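Local atomic coordinates of DyP2 (Amycolatopsis sp. ATCC 39116, PDB entry 4G2C), a protein that probably uses its haem and hydrogen peroxide to oxidise dyes and other aromatic substrates, as a dye peroxidase of a lignin-reactive bacterium. Residues V255-P261 and F483-F489; Y380-D385 and R396-V401. One frame throughout, in Å; residues are numbered along the deposited sequence.

Contact 1 (V255-P261 and F483-F489)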
ATOM      1  N   VAL A 255      -9.225   3.201  14.291  1.00 23.82           N
ATOM      2  CA  VAL A 255      -9.054   4.275  15.260  1.00 26.12           C
ATOM      3  C   VAL A 255     -10.455   4.798  15.591  1.00 26.81           C
ATOM      4  O   VAL A 255     -11.271   4.997  14.689  1.00 25.36           O
ATOM      5  CB  VAL A 255      -8.247   5.445  14.636  1.00 24.38           C
ATOM      6  CG1 VAL A 255      -7.996   6.522  15.642  1.00 21.92           C
ATOM      7  CG2 VAL A 255      -6.916   4.946  14.031  1.00 25.72           C
ATOM      8  N   PRO A 256     -10.746   5.008  16.882  1.00 24.27           N
ATOM      9  CA  PRO A 256     -12.019   5.635  17.247  1.00 24.62           C
ATOM     10  C   PRO A 256     -12.139   6.969  16.521  1.00 26.22           C
ATOM     11  O   PRO A 256     -11.161   7.706  16.451  1.00 27.41           O
ATOM     12  CB  PRO A 256     -11.887   5.856  18.758  1.00 31.26           C
ATOM     13  CG  PRO A 256     -10.850   4.807  19.213  1.00 29.39           C
ATOM     14  CD  PRO A 256      -9.933   4.617  18.052  1.00 23.78           C
ATOM     15  N   ASP A 257     -13.313   7.254  15.964  1.00 25.75           N
ATOM     16  CA  ASP A 257     -13.549   8.501  15.248  1.00 26.40           C
ATOM     17  C   ASP A 257     -13.901   9.612  16.244  1.00 29.21           C
ATOM     18  O   ASP A 257     -15.017   9.673  16.751  1.00 28.16           O
ATOM     19  CB  ASP A 257     -14.680   8.302  14.245  1.00 27.32           C
ATOM     20  CG  ASP A 257     -14.874   9.496  13.347  1.00 26.40           C
ATOM     21  OD1 ASP A 257     -14.155  10.501  13.545  1.00 25.67           O
ATOM     22  OD2 ASP A 257     -15.750   9.431  12.455  1.00 23.62           O
ATOM     23  N   PRO A 258     -12.940  10.500  16.539  1.00 30.95           N
ATOM     24  CA  PRO A 258     -13.112  11.380  17.710  1.00 30.59           C
ATOM     25  C   PRO A 258     -14.303  12.347  17.646  1.00 29.92           C
ATOM     26  O   PRO A 258     -14.901  12.643  18.686  1.00 32.37           O
ATOM     27  CB  PRO A 258     -11.770  12.131  17.805  1.00 33.81           C
ATOM     28  CG  PRO A 258     -11.122  11.971  16.469  1.00 31.27           C
ATOM     29  CD  PRO A 258     -11.645  10.689  15.865  1.00 30.28           C
ATOM     30  N   ALA A 259     -14.641  12.826  16.454  1.00 29.39           N
ATOM     31  CA  ALA A 259     -15.749  13.763  16.291  1.00 29.35           C
ATOM     32  C   ALA A 259     -17.091  13.072  16.033  1.00 27.55           C
ATOM     33  O   ALA A 259     -18.078  13.735  15.764  1.00 29.04           O
ATOM     34  CB  ALA A 259     -15.444  14.742  15.163  1.00 25.09           C
ATOM     35  N   ALA A 260     -17.117  11.748  16.087  1.00 25.93           N
ATOM     36  CA  ALA A 260     -18.336  10.998  15.805  1.00 26.90           C
ATOM     37  C   ALA A 260     -19.307  11.025  16.982  1.00 27.87           C
ATOM     38  O   ALA A 260     -18.923  11.335  18.106  1.00 27.52           O
ATOM     39  CB  ALA A 260     -17.995   9.569  15.454  1.00 26.93           C
ATOM     40  N   PRO A 261     -20.575  10.676  16.733  1.00 29.57           N
ATOM     41  CA  PRO A 261     -21.541  10.719  17.836  1.00 33.48           C
ATOM     42  C   PRO A 261     -21.173   9.751  18.960  1.00 34.22           C
ATOM     43  O   PRO A 261     -21.465  10.034  20.122  1.00 38.53           O
ATOM     44  CB  PRO A 261     -22.857  10.309  17.161  1.00 34.56           C
ATOM     45  CG  PRO A 261     -22.641  10.579  15.696  1.00 35.28           C
ATOM     46  CD  PRO A 261     -21.202  10.257  15.466  1.00 29.96           C
ATOM     47  N   PHE A 483      -7.702  11.143   7.031  1.00 24.48           N
ATOM     48  CA  PHE A 483      -8.378  10.231   7.920  1.00 21.67           C
ATOM     49  C   PHE A 483      -9.691   9.874   7.230  1.00 23.43           C
ATOM     50  O   PHE A 483     -10.434  10.771   6.823  1.00 25.59           O
ATOM     51  CB  PHE A 483      -8.637  10.932   9.259  1.00 21.88           C
ATOM     52  CG  PHE A 483      -9.239  10.048  10.314  1.00 23.63           C
ATOM     53  CD1 PHE A 483      -8.472   9.086  10.955  1.00 22.77           C
ATOM     54  CD2 PHE A 483     -10.561  10.199  10.686  1.00 20.75           C
ATOM     55  CE1 PHE A 483      -9.026   8.268  11.943  1.00 22.60           C
ATOM     56  CE2 PHE A 483     -11.121   9.395  11.678  1.00 24.27           C
ATOM     57  CZ  PHE A 483     -10.351   8.426  12.306  1.00 23.75           C
ATOM     58  N   MET A 484      -9.979   8.585   7.058  1.00 18.93           N
ATOM     59  CA  MET A 484     -11.328   8.209   6.648  1.00 23.41           C
ATOM     60  C   MET A 484     -12.184   8.079   7.903  1.00 22.07           C
ATOM     61  O   MET A 484     -12.003   7.163   8.696  1.00 24.26           O
ATOM     62  CB  MET A 484     -11.388   6.906   5.840  1.00 20.42           C
ATOM     63  CG  MET A 484     -10.202   6.588   4.952  1.00 31.34           C
ATOM     64  SD  MET A 484      -9.697   7.749   3.664  1.00 26.82           S
ATOM     65  CE  MET A 484      -8.785   8.938   4.626  1.00 30.32           C
ATOM     66  N   PRO A 485     -13.108   9.017   8.100  1.00 26.40           N
ATOM     67  CA  PRO A 485     -13.971   8.997   9.283  1.00 24.27           C
ATOM     68  C   PRO A 485     -15.118   8.021   9.132  1.00 23.82           C
ATOM     69  O   PRO A 485     -15.344   7.467   8.056  1.00 26.15           O
ATOM     70  CB  PRO A 485     -14.508  10.429   9.342  1.00 26.27           C
ATOM     71  CG  PRO A 485     -14.474  10.886   7.930  1.00 27.06           C
ATOM     72  CD  PRO A 485     -13.288  10.242   7.299  1.00 27.30           C
ATOM     73  N   SER A 486     -15.832   7.799  10.229  1.00 25.51           N
ATOM     74  CA  SER A 486     -16.961   6.892  10.233  1.00 24.13           C
ATOM     75  C   SER A 486     -18.111   7.484   9.433  1.00 26.63           C
ATOM     76  O   SER A 486     -18.214   8.711   9.279  1.00 25.59           O
ATOM     77  CB  SER A 486     -17.408   6.636  11.668  1.00 24.16           C
ATOM     78  OG  SER A 486     -17.915   7.833  12.232  1.00 29.65           O
ATOM     79  N   LEU A 487     -18.990   6.612   8.937  1.00 27.14           N
ATOM     80  CA  LEU A 487     -20.183   7.061   8.220  1.00 27.29           C
ATOM     81  C   LEU A 487     -21.105   7.925   9.082  1.00 28.54           C
ATOM     82  O   LEU A 487     -21.658   8.903   8.598  1.00 28.42           O
ATOM     83  CB  LEU A 487     -20.961   5.879   7.633  1.00 28.00           C
ATOM     84  CG  LEU A 487     -20.216   5.033   6.594  1.00 28.75           C
ATOM     85  CD1 LEU A 487     -21.109   3.910   6.046  1.00 26.63           C
ATOM     86  CD2 LEU A 487     -19.646   5.890   5.476  1.00 27.22           C
ATOM     87  N   ALA A 488     -21.264   7.559  10.352  1.00 28.14           N
ATOM     88  CA  ALA A 488     -22.086   8.326  11.281  1.00 30.65           C
ATOM     89  C   ALA A 488     -21.557   9.753  11.451  1.00 30.53           C
ATOM     90  O   ALA A 488     -22.333  10.697  11.588  1.00 31.83           O
ATOM     91  CB  ALA A 488     -22.190   7.612  12.638  1.00 26.74           C
ATOM     92  N   PHE A 489     -20.238   9.918  11.431  1.00 28.93           N
ATOM     93  CA  PHE A 489     -19.684  11.266  11.480  1.00 30.53           C
ATOM     94  C   PHE A 489     -20.120  12.069  10.263  1.00 28.76           C
ATOM     95  O   PHE A 489     -20.564  13.213  10.385  1.00 30.96           O
ATOM     96  CB  PHE A 489     -18.158  11.254  11.541  1.00 27.12           C
ATOM     97  CG  PHE A 489     -17.551  12.597  11.253  1.00 32.61           C
ATOM     98  CD1 PHE A 489     -17.494  13.578  12.244  1.00 33.14           C
ATOM     99  CD2 PHE A 489     -17.070  12.898   9.985  1.00 28.97           C
ATOM    100  CE1 PHE A 489     -16.948  14.820  11.974  1.00 30.65           C
ATOM    101  CE2 PHE A 489     -16.521  14.136   9.710  1.00 27.24           C
ATOM    102  CZ  PHE A 489     -16.465  15.098  10.700  1.00 30.37           C
TER
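D257 drives its carboxylate into the start of the C-terminal helix 487-491, where S486 holds the N-cap position; this joins one edge of an antiparallel sheet in the dye peroxidase fold to the end of the chain. Past strand 255-256 the backbone makes a type I turn from D257 to A260, closed by A260 N to D257 O, and this turn lies against the bend where strand 474-484 passes into the helix. The main projection is D257: with CG anti to the backbone N (chi1 -173°), its acid enters a notch walled by P485, S486 and F489. At its end OD2 takes two bonds, from S486 N at 2.8 Å, well above the carboxylate plane, and from S486 OG on the anti side. The other oxygen, OD1, lies 3.7 Å from F483 CE2, at the ring edge. F483 in turn offers its ring edge to the strand end: V255 CB meets it at CE1, 4.0 Å away and in the ring plane, while P258 CD rests more loosely by CZ. Y270 packs edge-to-face with the same ring, and Y124 of helix 121-127 touches it as well. Further along, the turn's crest reaches the second aromatic ring, A259 CB lying 3.5 Å from F489 CE1 and the carbonyl oxygen of A259 near the plane at the ring's edge. At the end of the segment P261 sets CD against the methyl of A488. The serine hydroxyl links turn to helix: S486 OG donates to D257 OD2 at 2.7 Å and accepts the capping bond from F489 N at 3.2 Å, with an N-H...O angle of 151°.

Contact 2 (Y380-D385 and R396-V401)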
ATOM      1  N   TYR A 380      -0.746   3.670 -11.884  1.00 25.88           N
ATOM      2  CA  TYR A 380      -1.239   4.669 -12.818  1.00 25.81           C
ATOM      3  C   TYR A 380      -0.384   4.744 -14.076  1.00 26.36           C
ATOM      4  O   TYR A 380       0.782   4.338 -14.083  1.00 24.34           O
ATOM      5  CB  TYR A 380      -1.295   6.039 -12.157  1.00 20.72           C
ATOM      6  CG  TYR A 380       0.055   6.677 -11.949  1.00 22.98           C
ATOM      7  CD1 TYR A 380       0.627   7.474 -12.940  1.00 26.69           C
ATOM      8  CD2 TYR A 380       0.763   6.493 -10.760  1.00 23.01           C
ATOM      9  CE1 TYR A 380       1.871   8.076 -12.749  1.00 26.28           C
ATOM     10  CE2 TYR A 380       2.003   7.094 -10.561  1.00 22.97           C
ATOM     11  CZ  TYR A 380       2.549   7.884 -11.561  1.00 25.25           C
ATOM     12  OH  TYR A 380       3.777   8.486 -11.381  1.00 25.93           O
ATOM     13  N   GLY A 381      -0.973   5.293 -15.133  1.00 27.54           N
ATOM     14  CA  GLY A 381      -0.275   5.481 -16.387  1.00 30.33           C
ATOM     15  C   GLY A 381      -0.682   4.457 -17.437  1.00 36.17           C
ATOM     16  O   GLY A 381      -1.162   3.367 -17.120  1.00 32.91           O
ATOM     17  N   ARG A 382      -0.502   4.811 -18.702  1.00 37.12           N
ATOM     18  CA  ARG A 382      -0.731   3.848 -19.768  1.00 38.87           C
ATOM     19  C   ARG A 382       0.577   3.611 -20.493  1.00 32.77           C
ATOM     20  O   ARG A 382       1.391   4.518 -20.636  1.00 37.11           O
ATOM     21  CB  ARG A 382      -1.816   4.329 -20.735  1.00 39.74           C
ATOM     22  CG  ARG A 382      -3.222   4.369 -20.139  1.00 45.10           C
ATOM     23  CD  ARG A 382      -4.264   4.622 -21.224  1.00 49.91           C
ATOM     24  NE  ARG A 382      -5.630   4.346 -20.781  1.00 51.64           N
ATOM     25  CZ  ARG A 382      -6.200   3.140 -20.817  1.00 54.81           C
ATOM     26  NH1 ARG A 382      -5.517   2.086 -21.264  1.00 49.28           N
ATOM     27  NH2 ARG A 382      -7.452   2.985 -20.397  1.00 46.75           N
ATOM     28  N   ARG A 383       0.793   2.379 -20.919  1.00 31.95           N
ATOM     29  CA  ARG A 383       1.982   2.059 -21.691  1.00 34.06           C
ATOM     30  C   ARG A 383       1.601   1.168 -22.861  1.00 34.47           C
ATOM     31  O   ARG A 383       0.488   0.637 -22.914  1.00 33.82           O
ATOM     32  CB  ARG A 383       3.007   1.364 -20.812  1.00 33.82           C
ATOM     33  CG  ARG A 383       2.451   0.153 -20.111  1.00 29.44           C
ATOM     34  CD  ARG A 383       3.301  -0.165 -18.908  1.00 30.88           C
ATOM     35  NE  ARG A 383       4.575  -0.787 -19.259  1.00 31.07           N
ATOM     36  CZ  ARG A 383       5.430  -1.240 -18.348  1.00 33.30           C
ATOM     37  NH1 ARG A 383       5.135  -1.100 -17.054  1.00 21.18           N
ATOM     38  NH2 ARG A 383       6.573  -1.808 -18.721  1.00 25.74           N
ATOM     39  N   HIS A 384       2.527   1.000 -23.798  1.00 34.94           N
ATOM     40  CA  HIS A 384       2.240   0.234 -25.001  1.00 34.27           C
ATOM     41  C   HIS A 384       3.004  -1.087 -25.027  1.00 40.59           C
ATOM     42  O   HIS A 384       2.955  -1.826 -26.008  1.00 40.56           O
ATOM     43  CB  HIS A 384       2.533   1.087 -26.235  1.00 39.28           C
ATOM     44  CG  HIS A 384       1.880   2.435 -26.192  1.00 39.87           C
ATOM     45  ND1 HIS A 384       0.510   2.601 -26.219  1.00 36.68           N
ATOM     46  CD2 HIS A 384       2.405   3.681 -26.091  1.00 37.04           C
ATOM     47  CE1 HIS A 384       0.220   3.889 -26.146  1.00 35.01           C
ATOM     48  NE2 HIS A 384       1.353   4.567 -26.075  1.00 36.52           N
ATOM     49  N   ASP A 385       3.682  -1.395 -23.927  1.00 33.81           N
ATOM     50  CA  ASP A 385       4.446  -2.627 -23.830  1.00 34.68           C
ATOM     51  C   ASP A 385       3.932  -3.541 -22.703  1.00 35.24           C
ATOM     52  O   ASP A 385       3.609  -3.076 -21.610  1.00 34.07           O
ATOM     53  CB  ASP A 385       5.936  -2.307 -23.638  1.00 36.27           C
ATOM     54  CG  ASP A 385       6.227  -1.621 -22.306  1.00 30.29           C
ATOM     55  OD1 ASP A 385       5.578  -0.605 -21.977  1.00 31.87           O
ATOM     56  OD2 ASP A 385       7.109  -2.119 -21.581  1.00 35.02           O
ATOM     57  N   ARG A 396      10.995   0.129 -22.365  1.00 29.20           N
ATOM     58  CA  ARG A 396      10.153   0.400 -21.199  1.00 29.41           C
ATOM     59  C   ARG A 396       9.980   1.901 -20.950  1.00 27.27           C
ATOM     60  O   ARG A 396      10.887   2.688 -21.190  1.00 30.78           O
ATOM     61  CB  ARG A 396      10.732  -0.258 -19.941  1.00 31.12           C
ATOM     62  CG  ARG A 396      11.112  -1.724 -20.098  1.00 30.76           C
ATOM     63  CD  ARG A 396       9.906  -2.591 -20.358  1.00 28.88           C
ATOM     64  NE  ARG A 396      10.276  -4.003 -20.328  1.00 29.62           N
ATOM     65  CZ  ARG A 396       9.441  -5.008 -20.568  1.00 30.01           C
ATOM     66  NH1 ARG A 396       8.169  -4.766 -20.866  1.00 29.94           N
ATOM     67  NH2 ARG A 396       9.880  -6.257 -20.510  1.00 29.83           N
ATOM     68  N   PRO A 397       8.813   2.306 -20.439  1.00 27.40           N
ATOM     69  CA  PRO A 397       8.644   3.720 -20.090  1.00 28.63           C
ATOM     70  C   PRO A 397       9.654   4.154 -19.029  1.00 28.69           C
ATOM     71  O   PRO A 397      10.180   3.324 -18.289  1.00 27.86           O
ATOM     72  CB  PRO A 397       7.228   3.771 -19.523  1.00 29.64           C
ATOM     73  CG  PRO A 397       6.916   2.356 -19.143  1.00 29.78           C
ATOM     74  CD  PRO A 397       7.623   1.504 -20.120  1.00 24.64           C
ATOM     75  N   ALA A 398       9.936   5.446 -18.976  1.00 26.96           N
ATOM     76  CA  ALA A 398      10.853   5.985 -17.981  1.00 28.31           C
ATOM     77  C   ALA A 398      10.138   6.943 -17.024  1.00 26.12           C
ATOM     78  O   ALA A 398      10.691   7.300 -15.983  1.00 28.01           O
ATOM     79  CB  ALA A 398      12.030   6.684 -18.661  1.00 27.32           C
ATOM     80  N   LYS A 399       8.918   7.349 -17.374  1.00 26.37           N
ATOM     81  CA  LYS A 399       8.157   8.303 -16.552  1.00 27.73           C
ATOM     82  C   LYS A 399       6.662   8.240 -16.819  1.00 26.50           C
ATOM     83  O   LYS A 399       6.223   7.592 -17.763  1.00 31.11           O
ATOM     84  CB  LYS A 399       8.644   9.734 -16.793  1.00 25.37           C
ATOM     85  CG  LYS A 399       8.488  10.205 -18.241  1.00 22.51           C
ATOM     86  CD  LYS A 399       8.886  11.670 -18.397  1.00 28.31           C
ATOM     87  CE  LYS A 399       8.767  12.132 -19.859  1.00 33.82           C
ATOM     88  NZ  LYS A 399       8.881  13.616 -19.998  1.00 31.99           N
ATOM     89  N   ASP A 400       5.888   8.930 -15.979  1.00 30.28           N
ATOM     90  CA  ASP A 400       4.443   9.109 -16.181  1.00 28.24           C
ATOM     91  C   ASP A 400       3.631   7.826 -16.058  1.00 27.67           C
ATOM     92  O   ASP A 400       2.458   7.783 -16.445  1.00 24.22           O
ATOM     93  CB  ASP A 400       4.145   9.776 -17.527  1.00 32.47           C
ATOM     94  CG  ASP A 400       4.529  11.239 -17.546  1.00 34.45           C
ATOM     95  OD1 ASP A 400       4.862  11.783 -16.475  1.00 39.62           O
ATOM     96  OD2 ASP A 400       4.485  11.849 -18.632  1.00 39.87           O
ATOM     97  N   VAL A 401       4.278   6.788 -15.547  1.00 22.91           N
ATOM     98  CA  VAL A 401       3.595   5.610 -15.039  1.00 27.70           C
ATOM     99  C   VAL A 401       4.160   5.380 -13.636  1.00 27.90           C
ATOM    100  O   VAL A 401       5.216   5.925 -13.280  1.00 25.52           O
ATOM    101  CB  VAL A 401       3.922   4.356 -15.866  1.00 29.38           C
ATOM    102  CG1 VAL A 401       3.556   4.546 -17.348  1.00 25.19           C
ATOM    103  CG2 VAL A 401       5.400   4.014 -15.697  1.00 21.04           C
TER
HETATM  104  O   HOH W   1       4.464  10.381 -13.411  1.00 28.87           O
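D385 OD2 is gripped by two arginines, R396 across the contact and R383 from its own segment. R396 NH1 reaches D385 OD2 at 2.9 Å on the anti side, nearly in its own guanidinium plane, and R383 NH2 comes on the syn side with an almost straight N-H...O angle of 176°. Both donors approach from the same face of the carboxylate. R383 binds side-on, its NE donating to D385 OD1 at 2.9 Å; a bend at chi3 (-75°) turns its flat head to the acid. P397 lies against one face of that head, CG 3.9 Å above its centre, and its CD also touches D385 OD1. The two guanidinium planes stand nearly perpendicular, 83° apart. Backbone oxygens hold the two heads further: R383 NH1 bonds to H214 O, R396 NH2 to A389 O, and R396 NH1 also to D386 O. At the other end the backbones close up, with V401 CA 3.2 Å from Y380 O in a CA-H...O contact. The V401 carbonyl carbon lies over one face of the Y380 ring, displaced toward its rim, and a water 2.9 Å from Y380 OH donates weakly to D400 OD1. The salt bridges tie together the two ends of the connection 386-395, well along the loop joining strands 374-380 and 402-409; two positive groups sharing one acid would be expected to keep D385 ionised.

Overall arrangement
Contacts 1 and 2 lie on opposite sides of the chain's centre, their own centres 38 Å apart and their nearest atoms about 18 Å apart, so they do not touch. In sequence, both segments of contact 2 fall between the two segments of contact 1. Strands of one antiparallel sheet connect them: strand 267-278 pairs with 255-256 and 474-484, which enter contact 1, and with 402-409, which follows contact 2 and also pairs with 374-380. Contact 2 lies near two bound groups: the side chain of Y380 is about 8 Å from the haem and that of R396 about 8 Å from the manganese ion, whose site includes E287 and E313.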